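Local coordinates for DNA repair protein RAD2 (Saccharomyces cerevisiae, PDB 4Q0W), which cuts single-stranded DNA beside bulky or UV-induced lesions as a magnesium-dependent endonuclease of nucleotide excision repair, represented here by its catalytic core bound to DNA, at residues D7-T12 / E215-E220; G56-I61 / Q155-R160; R60-L65 / E356-L361; K267-W272 / I302-D307. One frame throughout, in Å; residues are numbered along the deposited sequence.

Contact 1 (D7-T12 / E215-E220); sequences DIAGPT and EFYDAE
Tyr217 anchors a buried contact between the N-domain and the I-domain, where a short helix and its following 3-10 turn (7-12) pack against strand 213-218 of the mixed sheet. The phenol ring meets the turn with its edge: Ala9 O lies in the ring plane, 3.5 Å from Tyr217 CE2, and Gly10 CA sits beside the hydroxyl. Ala9 CB, off the ring plane, adds an apolar touch at CE2, while Thr12 OG1 approaches CD2 obliquely. With chi1 at 70°, OG1 of Thr12 is held between its own N and carbonyl carbon and donates to Ala9 O at 2.7 Å, an oxygen that also accepts from Thr12 N at 2.9 Å. Tyr217 OH turns to its own strand and donates to Glu215 OE1 at 2.8 Å; Trp6 meets the ring edge-to-face. A leucine here would probably leave Glu215 without this hydroxyl partner and open a gap beside Ala9 and Gly10. Two waters bridge the segments: one donates to Thr12 OG1 (3.1 Å) and accepts from Asp218 N (2.8 Å), the other lies 2.6 Å from Thr12 O and 2.7 Å from Phe216 O. Between 7-12 and 215-220 there is thus no direct hydrogen bond, although Phe216 pairs through its backbone with Arg14 close by; an aromatic edge and water make the join, and water satisfies the peptide N-H of Asp218.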
loop_
_atom_site.group_PDB
_atom_site.type_symbol
_atom_site.label_atom_id
_atom_site.label_comp_id
_atom_site.label_asym_id
_atom_site.label_seq_id
_atom_site.Cartn_x
_atom_site.Cartn_y
_atom_site.Cartn_z
ATOM N N ASP A 7 -10.164 3.910 10.902
ATOM C CA ASP A 7 -8.908 3.240 11.241
ATOM C C ASP A 7 -8.322 3.833 12.515
ATOM O O ASP A 7 -7.717 3.129 13.327
ATOM C CB ASP A 7 -7.885 3.380 10.117
ATOM C CG ASP A 7 -8.288 2.635 8.861
ATOM O OD1 ASP A 7 -9.085 1.678 8.961
ATOM O OD2 ASP A 7 -7.795 3.008 7.777
ATOM N N ILE A 8 -8.508 5.137 12.687
ATOM C CA ILE A 8 -7.998 5.819 13.868
ATOM C C ILE A 8 -8.911 5.592 15.080
ATOM O O ILE A 8 -8.428 5.379 16.188
ATOM C CB ILE A 8 -7.803 7.332 13.597
ATOM C CG1 ILE A 8 -6.690 7.536 12.559
ATOM C CG2 ILE A 8 -7.465 8.067 14.878
ATOM C CD1 ILE A 8 -6.689 8.926 11.918
ATOM N N ALA A 9 -10.226 5.621 14.873
ATOM C CA ALA A 9 -11.164 5.491 15.997
ATOM C C ALA A 9 -11.450 4.033 16.389
ATOM O O ALA A 9 -11.864 3.757 17.524
ATOM C CB ALA A 9 -12.465 6.239 15.705
ATOM N N GLY A 10 -11.234 3.119 15.440
ATOM C CA GLY A 10 -11.509 1.697 15.610
ATOM C C GLY A 10 -11.180 1.092 16.964
ATOM O O GLY A 10 -12.068 0.542 17.618
ATOM N N PRO A 11 -9.912 1.210 17.411
ATOM C CA PRO A 11 -9.542 0.558 18.673
ATOM C C PRO A 11 -10.280 1.094 19.885
ATOM O O PRO A 11 -10.153 0.489 20.943
ATOM C CB PRO A 11 -8.028 0.830 18.798
ATOM C CG PRO A 11 -7.745 1.946 17.868
ATOM C CD PRO A 11 -8.748 1.833 16.752
ATOM N N THR A 12 -11.052 2.172 19.754
ATOM C CA THR A 12 -11.839 2.620 20.903
ATOM C C THR A 12 -13.254 2.041 20.873
ATOM O O THR A 12 -14.059 2.308 21.766
ATOM C CB THR A 12 -11.941 4.138 20.966
ATOM O OG1 THR A 12 -12.777 4.591 19.893
ATOM C CG2 THR A 12 -10.531 4.779 20.852
ATOM N N GLU A 215 -21.144 -1.862 16.870
ATOM C CA GLU A 215 -19.975 -1.141 17.402
ATOM C C GLU A 215 -20.357 0.225 17.967
ATOM O O GLU A 215 -20.850 1.102 17.240
ATOM C CB GLU A 215 -18.893 -0.977 16.335
ATOM C CG GLU A 215 -18.365 -2.292 15.787
ATOM C CD GLU A 215 -17.275 -2.096 14.757
ATOM O OE1 GLU A 215 -16.919 -0.929 14.474
ATOM O OE2 GLU A 215 -16.771 -3.114 14.232
ATOM N N PHE A 216 -20.132 0.408 19.260
ATOM C CA PHE A 216 -20.458 1.671 19.915
ATOM C C PHE A 216 -19.215 2.567 20.041
ATOM O O PHE A 216 -18.151 2.095 20.437
ATOM C CB PHE A 216 -21.045 1.396 21.290
ATOM C CG PHE A 216 -21.233 2.625 22.132
ATOM C CD1 PHE A 216 -22.279 3.500 21.883
ATOM C CD2 PHE A 216 -20.371 2.894 23.190
ATOM C CE1 PHE A 216 -22.466 4.629 22.666
ATOM C CE2 PHE A 216 -20.548 4.019 23.978
ATOM C CZ PHE A 216 -21.600 4.888 23.717
ATOM N N TYR A 217 -19.359 3.847 19.698
ATOM C CA TYR A 217 -18.257 4.805 19.803
ATOM C C TYR A 217 -18.741 6.029 20.535
ATOM O O TYR A 217 -19.859 6.503 20.301
ATOM C CB TYR A 217 -17.794 5.271 18.419
ATOM C CG TYR A 217 -17.157 4.209 17.561
ATOM C CD1 TYR A 217 -17.933 3.320 16.821
ATOM C CD2 TYR A 217 -15.782 4.108 17.470
ATOM C CE1 TYR A 217 -17.341 2.342 16.024
ATOM C CE2 TYR A 217 -15.181 3.136 16.672
ATOM C CZ TYR A 217 -15.965 2.262 15.950
ATOM O OH TYR A 217 -15.357 1.296 15.165
ATOM N N ASP A 218 -17.903 6.583 21.398
ATOM C CA ASP A 218 -18.242 7.894 21.925
ATOM C C ASP A 218 -17.065 8.865 22.000
ATOM O O ASP A 218 -15.905 8.456 22.110
ATOM C CB ASP A 218 -19.025 7.792 23.240
ATOM C CG ASP A 218 -18.151 7.597 24.421
ATOM O OD1 ASP A 218 -17.872 6.434 24.757
ATOM O OD2 ASP A 218 -17.756 8.611 25.020
ATOM N N ALA A 219 -17.389 10.153 21.915
ATOM C CA ALA A 219 -16.403 11.216 21.813
ATOM C C ALA A 219 -15.513 11.248 23.045
ATOM O O ALA A 219 -14.326 11.561 22.950
ATOM C CB ALA A 219 -17.099 12.570 21.609
ATOM N N GLU A 220 -16.088 10.903 24.195
ATOM C CA GLU A 220 -15.349 10.928 25.456
ATOM C C GLU A 220 -14.220 9.893 25.462
ATOM O O GLU A 220 -13.115 10.176 25.922
ATOM C CB GLU A 220 -16.301 10.715 26.632
ATOM C CG GLU A 220 -15.832 11.333 27.938
ATOM C CD GLU A 220 -16.831 11.125 29.068
HETATM O O HOH W 1 -15.328 5.414 21.389
HETATM O O HOH W 2 -16.484 3.075 22.366
#

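Contact 2 (G56-I61 / Q155-R160); sequences GFFRRI and QELLSR
Leu157 is the bump and helix 52-66 supplies the hollow in this helix-helix contact of the Rossmann-like nuclease core. One helix leads into strand 70-75; the other is the last helix of the long connection from 70-75 to 165-167. Their N-to-C directions run within 30° of each other, and the axes of the short segments approach to 10.5 Å. A chi1 of 179° swings CG of Leu157 away from its own N and straight across, and CD2 settles into a shallow depression lined by CB of Phe57, the backbone and CB of Phe58, and the tip of Ile61. Leu157 CD2 lies 4.0 Å from Phe58 N and 4.1 Å from Phe57 CB. The two methyls lie along one side of Phe58, CD2 at its base and CD1 at the ring edge, near the ring plane. Ile61 slides past Leu157 in the opposite direction, and its CD1 fits between CD2 of Leu157, 4.2 Å away, and CD2 of Leu158. Around this core, Phe73 touches both Phe57 and Leu158, tying the pair to the sheet, while Leu339 of helix 336-347 covers Leu157. On the second helix Arg160 NE makes a salt bridge to the anti lone pair of Glu156 OE2, nearly straight at 169°, and its NH1 bonds Met338 O. Between the two segments the closest contact joins methyls: CD1 of Ile61 lies 3.7 Å from CD2 of Leu158.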
loop_
_atom_site.group_PDB
_atom_site.type_symbol
_atom_site.label_atom_id
_atom_site.label_comp_id
_atom_site.label_asym_id
_atom_site.label_seq_id
_atom_site.Cartn_x
_atom_site.Cartn_y
_atom_site.Cartn_z
ATOM N N GLY A 56 -35.334 -3.017 1.271
ATOM C CA GLY A 56 -34.227 -2.657 2.143
ATOM C C GLY A 56 -34.687 -1.922 3.385
ATOM O O GLY A 56 -34.350 -2.319 4.499
ATOM N N PHE A 57 -35.448 -0.845 3.198
ATOM C CA PHE A 57 -35.970 -0.094 4.333
ATOM C C PHE A 57 -36.823 -0.970 5.242
ATOM O O PHE A 57 -36.670 -0.912 6.468
ATOM C CB PHE A 57 -36.782 1.114 3.876
ATOM C CG PHE A 57 -35.980 2.384 3.775
ATOM C CD1 PHE A 57 -35.155 2.614 2.681
ATOM C CD2 PHE A 57 -36.069 3.357 4.765
ATOM C CE1 PHE A 57 -34.425 3.784 2.578
ATOM C CE2 PHE A 57 -35.340 4.532 4.669
ATOM C CZ PHE A 57 -34.514 4.743 3.570
ATOM N N PHE A 58 -37.707 -1.782 4.653
ATOM C CA PHE A 58 -38.601 -2.626 5.454
ATOM C C PHE A 58 -37.822 -3.560 6.396
ATOM O O PHE A 58 -38.137 -3.669 7.583
ATOM C CB PHE A 58 -39.559 -3.433 4.557
ATOM C CG PHE A 58 -40.572 -4.258 5.325
ATOM C CD1 PHE A 58 -40.274 -5.555 5.733
ATOM C CD2 PHE A 58 -41.831 -3.741 5.622
ATOM C CE1 PHE A 58 -41.215 -6.319 6.443
ATOM C CE2 PHE A 58 -42.771 -4.497 6.329
ATOM C CZ PHE A 58 -42.455 -5.783 6.739
ATOM N N ARG A 59 -36.816 -4.233 5.853
ATOM C CA ARG A 59 -35.995 -5.160 6.619
ATOM C C ARG A 59 -35.235 -4.481 7.772
ATOM O O ARG A 59 -35.118 -5.037 8.877
ATOM C CB ARG A 59 -34.999 -5.842 5.675
ATOM C CG ARG A 59 -34.054 -6.829 6.355
ATOM C CD ARG A 59 -33.139 -7.500 5.331
ATOM N N ARG A 60 -34.705 -3.287 7.517
ATOM C CA ARG A 60 -33.974 -2.570 8.559
ATOM C C ARG A 60 -34.910 -2.040 9.642
ATOM O O ARG A 60 -34.585 -2.086 10.827
ATOM C CB ARG A 60 -33.123 -1.443 7.952
ATOM C CG ARG A 60 -31.979 -1.973 7.108
ATOM C CD ARG A 60 -30.989 -0.876 6.741
ATOM N NE ARG A 60 -29.828 -1.411 6.045
ATOM C CZ ARG A 60 -28.808 -0.667 5.627
ATOM N NH1 ARG A 60 -28.809 0.639 5.846
ATOM N NH2 ARG A 60 -27.789 -1.229 4.992
ATOM N N ILE A 61 -36.075 -1.544 9.232
ATOM C CA ILE A 61 -37.070 -1.050 10.186
ATOM C C ILE A 61 -37.491 -2.182 11.128
ATOM O O ILE A 61 -37.623 -1.989 12.342
ATOM C CB ILE A 61 -38.312 -0.501 9.454
ATOM C CG1 ILE A 61 -37.999 0.851 8.807
ATOM C CG2 ILE A 61 -39.507 -0.367 10.402
ATOM C CD1 ILE A 61 -39.062 1.300 7.785
ATOM N N GLN A 155 -40.753 7.156 2.921
ATOM C CA GLN A 155 -41.330 7.957 3.989
ATOM C C GLN A 155 -42.782 7.555 4.270
ATOM O O GLN A 155 -43.239 7.626 5.409
ATOM C CB GLN A 155 -41.196 9.450 3.697
ATOM C CG GLN A 155 -39.746 9.934 3.801
ATOM C CD GLN A 155 -39.543 11.323 3.217
ATOM O OE1 GLN A 155 -40.457 11.903 2.625
ATOM N NE2 GLN A 155 -38.341 11.860 3.381
ATOM N N GLU A 156 -43.501 7.127 3.238
ATOM C CA GLU A 156 -44.859 6.616 3.434
ATOM C C GLU A 156 -44.789 5.332 4.263
ATOM O O GLU A 156 -45.568 5.134 5.187
ATOM C CB GLU A 156 -45.546 6.357 2.090
ATOM C CG GLU A 156 -46.948 5.732 2.198
ATOM C CD GLU A 156 -47.938 6.628 2.913
ATOM O OE1 GLU A 156 -47.762 7.864 2.880
ATOM O OE2 GLU A 156 -48.894 6.097 3.520
ATOM N N LEU A 157 -43.839 4.468 3.928
ATOM C CA LEU A 157 -43.619 3.249 4.690
ATOM C C LEU A 157 -43.368 3.584 6.155
ATOM O O LEU A 157 -44.022 3.024 7.055
ATOM C CB LEU A 157 -42.452 2.463 4.106
ATOM C CG LEU A 157 -42.069 1.159 4.810
ATOM C CD1 LEU A 157 -43.242 0.182 4.844
ATOM C CD2 LEU A 157 -40.881 0.531 4.130
ATOM N N LEU A 158 -42.444 4.516 6.387
ATOM C CA LEU A 158 -42.122 4.961 7.742
ATOM C C LEU A 158 -43.368 5.406 8.513
ATOM O O LEU A 158 -43.560 5.026 9.671
ATOM C CB LEU A 158 -41.088 6.087 7.705
ATOM C CG LEU A 158 -39.649 5.618 7.487
ATOM C CD1 LEU A 158 -38.724 6.801 7.164
ATOM C CD2 LEU A 158 -39.155 4.849 8.728
ATOM N N SER A 159 -44.231 6.186 7.873
ATOM C CA SER A 159 -45.388 6.703 8.598
ATOM C C SER A 159 -46.442 5.620 8.875
ATOM O O SER A 159 -47.090 5.641 9.922
ATOM C CB SER A 159 -45.987 7.924 7.899
ATOM O OG SER A 159 -46.600 7.562 6.680
ATOM N N ARG A 160 -46.585 4.655 7.969
ATOM C CA ARG A 160 -47.474 3.515 8.228
ATOM C C ARG A 160 -46.943 2.619 9.358
ATOM O O ARG A 160 -47.714 1.875 9.981
ATOM C CB ARG A 160 -47.711 2.707 6.946
ATOM C CG ARG A 160 -48.368 3.539 5.831
ATOM C CD ARG A 160 -48.710 2.702 4.590
ATOM N NE ARG A 160 -49.279 3.540 3.530
ATOM C CZ ARG A 160 -50.119 3.119 2.584
ATOM N NH1 ARG A 160 -50.529 1.854 2.546
ATOM N NH2 ARG A 160 -50.560 3.978 1.680
#

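Contact 3 (R60-L65 / E356-L361); sequences RICKLL and EILIPL
Leu65, whose N donates to Ile61 O at 2.9 Å within helix 52-66, packs its side chain on Leu361 of the C-terminal helix. One turn earlier, SG of Cys62 is met by three aliphatic side chains of that helix. Leu361 comes closest, with CD2 3.7 Å from Cys62 SG; CG2 of Ile357 lies 3.9 Å from the same Cys62 SG, and Leu358 reaches in more distantly with its CD2. The thiol therefore behaves as an apolar knob, directed at the neighbouring helix by a chi1 of -72° that sets SG anti to the carbonyl carbon. Leu361 does double duty: its CD2 also lies 3.9 Å from Cys62 CB, while its CG packs 4.2 Å from CB of Leu65. This end of the C-terminal helix is kinked at Pro360, whose nitrogen has no bond to the preceding turn, and Leu361 N makes a weak bond to Leu358 O. Beyond the two segments, Phe58 borders Ile357 and Leu358, and Leu336 and Leu339 of helix 336-347 pack on Leu358. The axes of the short segments lie 10.6 Å apart and run in the same general direction, 28° apart. The arrangement is a small, partly buried apolar helix-helix interface, joining helix 351-361 to helix 52-66 of the PIN-like nuclease fold.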
loop_
_atom_site.group_PDB
_atom_site.type_symbol
_atom_site.label_atom_id
_atom_site.label_comp_id
_atom_site.label_asym_id
_atom_site.label_seq_id
_atom_site.Cartn_x
_atom_site.Cartn_y
_atom_site.Cartn_z
ATOM N N ARG A 60 -34.705 -3.287 7.517
ATOM C CA ARG A 60 -33.974 -2.570 8.559
ATOM C C ARG A 60 -34.910 -2.040 9.642
ATOM O O ARG A 60 -34.585 -2.086 10.827
ATOM C CB ARG A 60 -33.123 -1.443 7.952
ATOM C CG ARG A 60 -31.979 -1.973 7.108
ATOM C CD ARG A 60 -30.989 -0.876 6.741
ATOM N NE ARG A 60 -29.828 -1.411 6.045
ATOM C CZ ARG A 60 -28.808 -0.667 5.627
ATOM N NH1 ARG A 60 -28.809 0.639 5.846
ATOM N NH2 ARG A 60 -27.789 -1.229 4.992
ATOM N N ILE A 61 -36.075 -1.544 9.232
ATOM C CA ILE A 61 -37.070 -1.050 10.186
ATOM C C ILE A 61 -37.491 -2.182 11.128
ATOM O O ILE A 61 -37.623 -1.989 12.342
ATOM C CB ILE A 61 -38.312 -0.501 9.454
ATOM C CG1 ILE A 61 -37.999 0.851 8.807
ATOM C CG2 ILE A 61 -39.507 -0.367 10.402
ATOM C CD1 ILE A 61 -39.062 1.300 7.785
ATOM N N CYS A 62 -37.694 -3.368 10.565
ATOM C CA CYS A 62 -38.119 -4.510 11.360
ATOM C C CYS A 62 -37.034 -4.902 12.371
ATOM O O CYS A 62 -37.346 -5.260 13.500
ATOM C CB CYS A 62 -38.486 -5.684 10.450
ATOM S SG CYS A 62 -40.049 -5.411 9.539
ATOM N N LYS A 63 -35.768 -4.823 11.967
ATOM C CA LYS A 63 -34.670 -5.157 12.872
ATOM C C LYS A 63 -34.676 -4.208 14.071
ATOM O O LYS A 63 -34.624 -4.653 15.217
ATOM C CB LYS A 63 -33.321 -5.130 12.142
ATOM C CG LYS A 63 -32.128 -5.553 13.023
ATOM C CD LYS A 63 -30.857 -5.763 12.200
ATOM C CE LYS A 63 -29.651 -6.069 13.089
ATOM N NZ LYS A 63 -28.398 -6.282 12.306
ATOM N N LEU A 64 -34.785 -2.906 13.800
ATOM C CA LEU A 64 -34.868 -1.902 14.860
ATOM C C LEU A 64 -36.053 -2.173 15.793
ATOM O O LEU A 64 -35.912 -2.146 17.021
ATOM C CB LEU A 64 -34.977 -0.490 14.257
ATOM C CG LEU A 64 -33.791 -0.003 13.402
ATOM C CD1 LEU A 64 -34.113 1.293 12.678
ATOM C CD2 LEU A 64 -32.540 0.165 14.257
ATOM N N LEU A 65 -37.217 -2.443 15.211
ATOM C CA LEU A 65 -38.412 -2.641 16.015
ATOM C C LEU A 65 -38.320 -3.935 16.816
ATOM O O LEU A 65 -38.778 -3.999 17.964
ATOM C CB LEU A 65 -39.673 -2.610 15.145
ATOM C CG LEU A 65 -40.080 -1.238 14.604
ATOM C CD1 LEU A 65 -41.401 -1.299 13.820
ATOM C CD2 LEU A 65 -40.153 -0.189 15.723
ATOM N N GLU A 356 -46.929 -12.394 8.977
ATOM C CA GLU A 356 -46.006 -13.322 9.608
ATOM C C GLU A 356 -44.839 -12.566 10.235
ATOM O O GLU A 356 -44.347 -12.943 11.301
ATOM C CB GLU A 356 -45.506 -14.320 8.574
ATOM C CG GLU A 356 -44.571 -15.378 9.116
ATOM C CD GLU A 356 -44.275 -16.443 8.082
ATOM O OE1 GLU A 356 -44.594 -16.215 6.893
ATOM O OE2 GLU A 356 -43.733 -17.507 8.460
ATOM N N ILE A 357 -44.426 -11.481 9.580
ATOM C CA ILE A 357 -43.325 -10.648 10.061
ATOM C C ILE A 357 -43.802 -9.558 11.021
ATOM O O ILE A 357 -43.180 -9.314 12.053
ATOM C CB ILE A 357 -42.544 -10.020 8.873
ATOM C CG1 ILE A 357 -41.834 -11.117 8.073
ATOM C CG2 ILE A 357 -41.536 -8.989 9.361
ATOM C CD1 ILE A 357 -41.378 -10.694 6.689
ATOM N N LEU A 358 -44.921 -8.919 10.696
ATOM C CA LEU A 358 -45.325 -7.700 11.391
ATOM C C LEU A 358 -46.056 -7.922 12.718
ATOM O O LEU A 358 -45.875 -7.156 13.668
ATOM C CB LEU A 358 -46.176 -6.818 10.465
ATOM C CG LEU A 358 -45.469 -6.144 9.286
ATOM C CD1 LEU A 358 -46.484 -5.408 8.417
ATOM C CD2 LEU A 358 -44.388 -5.168 9.787
ATOM N N ILE A 359 -46.890 -8.956 12.778
ATOM C CA ILE A 359 -47.674 -9.227 13.989
ATOM C C ILE A 359 -46.823 -9.399 15.267
ATOM O O ILE A 359 -47.146 -8.794 16.296
ATOM C CB ILE A 359 -48.689 -10.394 13.780
ATOM C CG1 ILE A 359 -49.817 -9.948 12.846
ATOM C CG2 ILE A 359 -49.284 -10.844 15.104
ATOM C CD1 ILE A 359 -50.748 -11.072 12.409
ATOM N N PRO A 360 -45.733 -10.198 15.207
ATOM C CA PRO A 360 -44.865 -10.282 16.394
ATOM C C PRO A 360 -44.274 -8.930 16.811
ATOM O O PRO A 360 -44.045 -8.715 18.002
ATOM C CB PRO A 360 -43.736 -11.217 15.945
ATOM C CG PRO A 360 -44.340 -12.044 14.861
ATOM C CD PRO A 360 -45.298 -11.128 14.147
ATOM N N LEU A 361 -44.037 -8.039 15.848
ATOM C CA LEU A 361 -43.487 -6.710 16.137
ATOM C C LEU A 361 -44.484 -5.784 16.827
ATOM O O LEU A 361 -44.093 -4.886 17.565
ATOM C CB LEU A 361 -42.989 -6.048 14.854
ATOM C CG LEU A 361 -41.533 -6.264 14.451
ATOM C CD1 LEU A 361 -40.943 -7.538 15.035
ATOM C CD2 LEU A 361 -41.393 -6.258 12.934
#

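Contact 4 (K267-W272 / I302-D307); sequences KNFKDW and IILDDD
Extended at chi1 (175°) and bent at chi3 (70°), the chain of Lys270 runs along Leu304 and brings the ammonium group to the backbone of an Asx turn at Asp305. That turn, in which Asp305 OD1 accepts from Asp307 N at 2.9 Å, lies in the loop between helices 288-299 and 311-318, and the lysine joins it to helix 266-278. Lys270 NZ donates to Asp305 O at 3.0 Å from well above the carbonyl plane, 43° out of it, and also bonds Phe308 O just past the turn. A water 2.9 Å from Lys270 NZ passes the contact on to Asp306 OD1, and a second water, weakly bound to NZ, donates to Asp306 O. Lys270 NZ and Asp306 OD1, 4.5 Å apart, are beyond a salt bridge, yet the negative charge probably helps steady the ammonium group. Lower down, the methylenes do the packing: Lys270 CG lies 3.8 Å from Leu304 CB, the two side chains sliding past each other in opposite directions. With an alanine here, the carbonyls of Asp305 and Phe308 would probably lose their shared donor and the turn would be less firmly tied to the helix. The buried Leu304 points toward the helix, and Leu248 and Phe269 receive it. Its side chain crosses that of Phe269 at about a right angle, and CD1 of Leu304 rests obliquely by the ring, 3.8 Å from CE2 of Phe269.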
loop_
_atom_site.group_PDB
_atom_site.type_symbol
_atom_site.label_atom_id
_atom_site.label_comp_id
_atom_site.label_asym_id
_atom_site.label_seq_id
_atom_site.Cartn_x
_atom_site.Cartn_y
_atom_site.Cartn_z
ATOM N N LYS A 267 -2.075 25.464 12.672
ATOM C CA LYS A 267 -1.418 26.772 12.607
ATOM C C LYS A 267 0.044 26.627 13.019
ATOM O O LYS A 267 0.954 27.114 12.326
ATOM C CB LYS A 267 -2.127 27.802 13.501
ATOM C CG LYS A 267 -1.355 29.137 13.632
ATOM C CD LYS A 267 -1.281 29.890 12.295
ATOM C CE LYS A 267 -0.404 31.166 12.386
ATOM N NZ LYS A 267 -0.615 31.952 13.651
ATOM N N ASN A 268 0.267 25.925 14.128
ATOM C CA ASN A 268 1.623 25.639 14.582
ATOM C C ASN A 268 2.409 24.828 13.558
ATOM O O ASN A 268 3.598 25.073 13.337
ATOM C CB ASN A 268 1.614 24.938 15.951
ATOM C CG ASN A 268 0.911 25.763 17.020
ATOM O OD1 ASN A 268 0.652 26.955 16.825
ATOM N ND2 ASN A 268 0.591 25.133 18.148
ATOM N N PHE A 269 1.743 23.858 12.941
ATOM C CA PHE A 269 2.361 23.038 11.903
ATOM C C PHE A 269 2.740 23.946 10.718
ATOM O O PHE A 269 3.883 23.915 10.247
ATOM C CB PHE A 269 1.387 21.905 11.516
ATOM C CG PHE A 269 1.759 21.133 10.268
ATOM C CD1 PHE A 269 2.996 20.512 10.136
ATOM C CD2 PHE A 269 0.829 20.982 9.243
ATOM C CE1 PHE A 269 3.316 19.780 8.972
ATOM C CE2 PHE A 269 1.135 20.257 8.079
ATOM C CZ PHE A 269 2.378 19.654 7.946
ATOM N N LYS A 270 1.799 24.773 10.263
ATOM C CA LYS A 270 2.062 25.663 9.133
ATOM C C LYS A 270 3.234 26.592 9.425
ATOM O O LYS A 270 4.171 26.686 8.632
ATOM C CB LYS A 270 0.837 26.500 8.764
ATOM C CG LYS A 270 1.150 27.530 7.661
ATOM C CD LYS A 270 -0.097 28.251 7.156
ATOM C CE LYS A 270 -0.684 29.205 8.199
ATOM N NZ LYS A 270 -1.962 29.826 7.688
ATOM N N ASP A 271 3.188 27.255 10.579
ATOM C CA ASP A 271 4.257 28.179 10.964
ATOM C C ASP A 271 5.614 27.464 10.954
ATOM O O ASP A 271 6.597 27.972 10.399
ATOM C CB ASP A 271 3.972 28.813 12.337
ATOM C CG ASP A 271 2.826 29.818 12.294
ATOM O OD1 ASP A 271 2.476 30.296 11.192
ATOM O OD2 ASP A 271 2.261 30.128 13.368
ATOM N N TRP A 272 5.658 26.266 11.524
ATOM C CA TRP A 272 6.891 25.477 11.513
ATOM C C TRP A 272 7.421 25.225 10.099
ATOM O O TRP A 272 8.605 25.421 9.813
ATOM C CB TRP A 272 6.679 24.131 12.207
ATOM C CG TRP A 272 7.762 23.172 11.874
ATOM C CD1 TRP A 272 9.023 23.128 12.420
ATOM C CD2 TRP A 272 7.714 22.126 10.894
ATOM N NE1 TRP A 272 9.752 22.114 11.840
ATOM C CE2 TRP A 272 8.973 21.482 10.905
ATOM C CE3 TRP A 272 6.727 21.660 10.026
ATOM C CZ2 TRP A 272 9.265 20.397 10.075
ATOM C CZ3 TRP A 272 7.021 20.592 9.195
ATOM C CH2 TRP A 272 8.279 19.970 9.227
ATOM N N ILE A 302 3.980 20.562 -1.098
ATOM C CA ILE A 302 2.923 21.030 -0.214
ATOM C C ILE A 302 3.014 22.545 -0.050
ATOM O O ILE A 302 4.092 23.092 0.174
ATOM C CB ILE A 302 2.991 20.358 1.178
ATOM C CG1 ILE A 302 2.843 18.834 1.057
ATOM C CG2 ILE A 302 1.901 20.934 2.092
ATOM C CD1 ILE A 302 1.509 18.381 0.486
ATOM N N ILE A 303 1.874 23.207 -0.170
ATOM C CA ILE A 303 1.776 24.638 0.049
ATOM C C ILE A 303 0.777 24.861 1.169
ATOM O O ILE A 303 -0.377 24.450 1.061
ATOM C CB ILE A 303 1.266 25.357 -1.219
ATOM C CG1 ILE A 303 2.223 25.129 -2.390
ATOM C CG2 ILE A 303 1.082 26.860 -0.958
ATOM C CD1 ILE A 303 1.613 25.486 -3.734
ATOM N N LEU A 304 1.213 25.496 2.246
ATOM C CA LEU A 304 0.293 25.837 3.331
ATOM C C LEU A 304 0.132 27.352 3.380
ATOM O O LEU A 304 1.047 28.078 3.809
ATOM C CB LEU A 304 0.796 25.297 4.668
ATOM C CG LEU A 304 1.201 23.820 4.619
ATOM C CD1 LEU A 304 1.800 23.384 5.951
ATOM C CD2 LEU A 304 -0.020 22.952 4.291
ATOM N N ASP A 305 -1.033 27.814 2.932
ATOM C CA ASP A 305 -1.303 29.233 2.768
ATOM C C ASP A 305 -2.304 29.701 3.823
ATOM O O ASP A 305 -2.462 29.046 4.853
ATOM C CB ASP A 305 -1.824 29.491 1.354
ATOM C CG ASP A 305 -3.031 28.618 0.999
ATOM O OD1 ASP A 305 -3.812 28.235 1.906
ATOM O OD2 ASP A 305 -3.221 28.331 -0.207
ATOM N N ASP A 306 -2.994 30.812 3.559
ATOM C CA ASP A 306 -3.925 31.386 4.542
ATOM C C ASP A 306 -5.228 30.605 4.669
ATOM O O ASP A 306 -6.014 30.831 5.590
ATOM C CB ASP A 306 -4.218 32.852 4.215
ATOM C CG ASP A 306 -2.984 33.713 4.298
ATOM O OD1 ASP A 306 -2.264 33.611 5.310
ATOM O OD2 ASP A 306 -2.719 34.472 3.342
ATOM N N ASP A 307 -5.464 29.684 3.744
ATOM C CA ASP A 307 -6.609 28.807 3.873
ATOM C C ASP A 307 -6.248 27.589 4.717
ATOM O O ASP A 307 -7.041 26.652 4.847
ATOM C CB ASP A 307 -7.131 28.382 2.496
ATOM C CG ASP A 307 -8.541 27.816 2.553
ATOM O OD1 ASP A 307 -9.330 28.258 3.417
ATOM O OD2 ASP A 307 -8.858 26.925 1.735
HETATM O O HOH W 3 -5.322 29.927 8.244
HETATM O O HOH W 4 -0.538 31.659 5.945
#

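Overall arrangement
From the N terminus, residues 7-12 open contact 1, which closes at 215-220 and joins the N-domain to the I-domain at one side of the sheet. Within that span helix 52-66 starts two contacts that share Arg60 and Ile61: contact 2 closes first, at 155-160, whereas contact 3 waits until 356-361 and so crosses contact 1. Contacts 2 and 3 touch through Phe58, making one continuous apolar layer that gathers three helices. Contact 4 opens after contacts 1 and 2 have closed and lies wholly within the long loop of contact 3. It ties helix 266-278 to a later loop on the far side of the chain, its centre about 53 Å from that of contact 3.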